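Local coordinates for protein polyhedrin (Orgyia pseudotsugata cypovirus 5, PDB 5A8U) that forms the microcrystalline occlusion bodies, or polyhedra, that protect virus particles from the outside environment until insect larvae eat them, at residues 24-30 against 194-198. Numbering follows the deposited sequence.
Sequences SSSNSGI and VYRYR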
loop_
_atom_site.group_PDB
_atom_site.type_symbol
_atom_site.label_atom_id
_atom_site.label_comp_id
_atom_site.label_asym_id
_atom_site.label_seq_id
_atom_site.Cartn_x
_atom_site.Cartn_y
_atom_site.Cartn_z
ATOM N N SER A 24 -23.990 12.153 -4.235
ATOM C CA SER A 24 -23.677 12.396 -5.643
ATOM C C SER A 24 -22.474 13.300 -5.869
ATOM O O SER A 24 -21.990 13.386 -6.998
ATOM C CB SER A 24 -24.883 13.010 -6.374
ATOM O OG SER A 24 -25.987 12.128 -6.389
ATOM N N SER A 25 -22.008 13.982 -4.816
ATOM C CA SER A 25 -20.871 14.910 -4.930
ATOM C C SER A 25 -19.588 14.119 -5.111
ATOM O O SER A 25 -19.394 13.115 -4.434
ATOM C CB SER A 25 -20.739 15.777 -3.671
ATOM O OG SER A 25 -19.558 16.581 -3.719
ATOM N N SER A 26 -18.717 14.572 -6.016
ATOM C CA SER A 26 -17.426 13.931 -6.175
ATOM C C SER A 26 -16.599 14.039 -4.904
ATOM O O SER A 26 -15.594 13.369 -4.780
ATOM C CB SER A 26 -16.637 14.537 -7.345
ATOM O OG SER A 26 -17.292 14.301 -8.579
ATOM N N ASN A 27 -17.013 14.889 -3.968
ATOM C CA ASN A 27 -16.274 15.032 -2.717
ATOM C C ASN A 27 -16.905 14.329 -1.508
ATOM O O ASN A 27 -16.408 14.444 -0.386
ATOM C CB ASN A 27 -15.992 16.506 -2.440
ATOM C CG ASN A 27 -15.021 17.083 -3.441
ATOM O OD1 ASN A 27 -15.342 18.026 -4.174
ATOM N ND2 ASN A 27 -13.832 16.496 -3.504
ATOM N N SER A 28 -17.984 13.587 -1.758
ATOM C CA SER A 28 -18.509 12.655 -0.759
ATOM C C SER A 28 -17.705 11.367 -0.824
ATOM O O SER A 28 -16.833 11.205 -1.682
ATOM C CB SER A 28 -19.979 12.340 -1.040
ATOM O OG SER A 28 -20.119 11.645 -2.269
ATOM N N GLY A 29 -17.997 10.446 0.081
ATOM C CA GLY A 29 -17.283 9.188 0.107
ATOM C C GLY A 29 -17.995 8.042 -0.581
ATOM O O GLY A 29 -19.219 7.941 -0.547
ATOM N N ILE A 30 -17.211 7.181 -1.224
ATOM C CA ILE A 30 -17.683 5.880 -1.675
ATOM C C ILE A 30 -16.959 4.868 -0.795
ATOM O O ILE A 30 -15.804 5.088 -0.421
ATOM C CB ILE A 30 -17.382 5.623 -3.192
ATOM C CG1 ILE A 30 -15.911 5.877 -3.533
ATOM C CG2 ILE A 30 -18.290 6.488 -4.091
ATOM C CD1 ILE A 30 -15.506 5.353 -4.940
ATOM N N VAL A 194 -13.479 0.127 -7.975
ATOM C CA VAL A 194 -14.820 0.705 -7.896
ATOM C C VAL A 194 -14.702 2.185 -8.259
ATOM O O VAL A 194 -13.744 2.855 -7.878
ATOM C CB VAL A 194 -15.383 0.544 -6.479
ATOM C CG1 VAL A 194 -16.604 1.459 -6.211
ATOM C CG2 VAL A 194 -15.691 -0.924 -6.189
ATOM N N TYR A 195 -15.679 2.670 -9.006
ATOM C CA TYR A 195 -15.611 3.981 -9.617
ATOM C C TYR A 195 -16.822 4.862 -9.319
ATOM O O TYR A 195 -17.955 4.402 -9.306
ATOM C CB TYR A 195 -15.492 3.819 -11.146
ATOM C CG TYR A 195 -14.257 3.065 -11.588
ATOM C CD1 TYR A 195 -14.270 1.680 -11.695
ATOM C CD2 TYR A 195 -13.083 3.741 -11.908
ATOM C CE1 TYR A 195 -13.147 0.983 -12.101
ATOM C CE2 TYR A 195 -11.961 3.064 -12.326
ATOM C CZ TYR A 195 -11.994 1.687 -12.425
ATOM O OH TYR A 195 -10.892 0.993 -12.835
ATOM N N ARG A 196 -16.546 6.148 -9.117
ATOM C CA ARG A 196 -17.554 7.180 -8.931
ATOM C C ARG A 196 -18.524 7.264 -10.102
ATOM O O ARG A 196 -18.109 7.297 -11.271
ATOM C CB ARG A 196 -16.815 8.518 -8.765
ATOM C CG ARG A 196 -17.617 9.787 -9.001
ATOM C CD ARG A 196 -18.569 10.081 -7.877
ATOM N NE ARG A 196 -17.929 10.118 -6.558
ATOM C CZ ARG A 196 -18.619 10.237 -5.431
ATOM N NH1 ARG A 196 -19.944 10.334 -5.498
ATOM N NH2 ARG A 196 -18.011 10.254 -4.253
ATOM N N TYR A 197 -19.823 7.328 -9.795
ATOM C CA TYR A 197 -20.799 7.722 -10.795
ATOM C C TYR A 197 -20.690 9.228 -11.007
ATOM O O TYR A 197 -20.743 10.028 -10.060
ATOM C CB TYR A 197 -22.220 7.389 -10.335
ATOM C CG TYR A 197 -23.279 7.846 -11.305
ATOM C CD1 TYR A 197 -23.390 7.263 -12.551
ATOM C CD2 TYR A 197 -24.160 8.875 -10.971
ATOM C CE1 TYR A 197 -24.366 7.682 -13.457
ATOM C CE2 TYR A 197 -25.144 9.302 -11.860
ATOM C CZ TYR A 197 -25.236 8.698 -13.102
ATOM O OH TYR A 197 -26.213 9.094 -13.989
ATOM N N ARG A 198 -20.528 9.615 -12.254
ATOM C CA ARG A 198 -20.346 11.026 -12.582
ATOM C C ARG A 198 -21.647 11.586 -13.115
ATOM O O ARG A 198 -22.350 10.918 -13.879
ATOM C CB ARG A 198 -19.232 11.163 -13.609
ATOM C CG ARG A 198 -17.833 10.921 -13.020
ATOM C CD ARG A 198 -17.295 12.174 -12.318
ATOM N NE ARG A 198 -17.152 13.265 -13.281
ATOM C CZ ARG A 198 -17.946 14.333 -13.349
ATOM N NH1 ARG A 198 -18.928 14.514 -12.470
ATOM N NH2 ARG A 198 -17.741 15.232 -14.303
HETATM O O HOH W 1 -21.806 10.771 -7.825
HETATM O O HOH W 2 -20.856 12.226 -8.879
HETATM O O HOH W 3 -19.514 13.637 -9.878
#
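The carbonyl oxygen of Ser25 lies over a flat face of the Arg196 guanidinium, with Ser25 O only 3.1 Å from Arg196 CZ, yet no clear hydrogen bond joins them. Attraction between the carbonyl dipole and the cation probably favours this placement over the face. That oxygen belongs to a type I beta turn, Ser25 to Ser28, in the loop leading from helix 6-21 into strand 30-37 of the six-stranded sheet; Arg196 follows strand 189-195 of the three-stranded one.

Serine suits this turn because its short side chain lets the hydroxyl fold back onto the main chain. Ser28 donates through both its backbone N and its OG to Ser25 O, the OG bond being 2.7 Å long and lying in the carbonyl plane, while Ser25 OG accepts from Asn27 N at 3.1 Å, an ST turn. The twice-gripped carbonyl is thereby fixed over the arginine.

Arginine supplies the necessary length and a flat end. The CG of Arg196 stands anti to the backbone N (chi1 161°), and bends at chi2 and chi3 bring the guanidinium between the turn and Ile30. Ser26 CA shares the face occupied by Ser25 O; Ile30 CG2 covers the opposite face, 3.8 Å from Arg196 NH2. The guanidinium is also held by hydrogen bonds from NE to Thr51 O and from NH1 to Arg23 O. The other branch of Ile30 carries CD1 to within 4.2 Å of Val194 CG1, an apolar link between the sheets.

Waters also bridge the two segments. One molecule, in the guanidinium plane, accepts from Arg196 NH1 and donates to Ser24 O and Tyr197 O. Arg198 NH2 hydrogen-bonds to Thr202 O and Ser26 OG is hydrogen-bonded to Glu204 OE1, while another water accepts from Arg198 NH1 at 2.8 Å and donates to Ser26 OG at 2.7 Å.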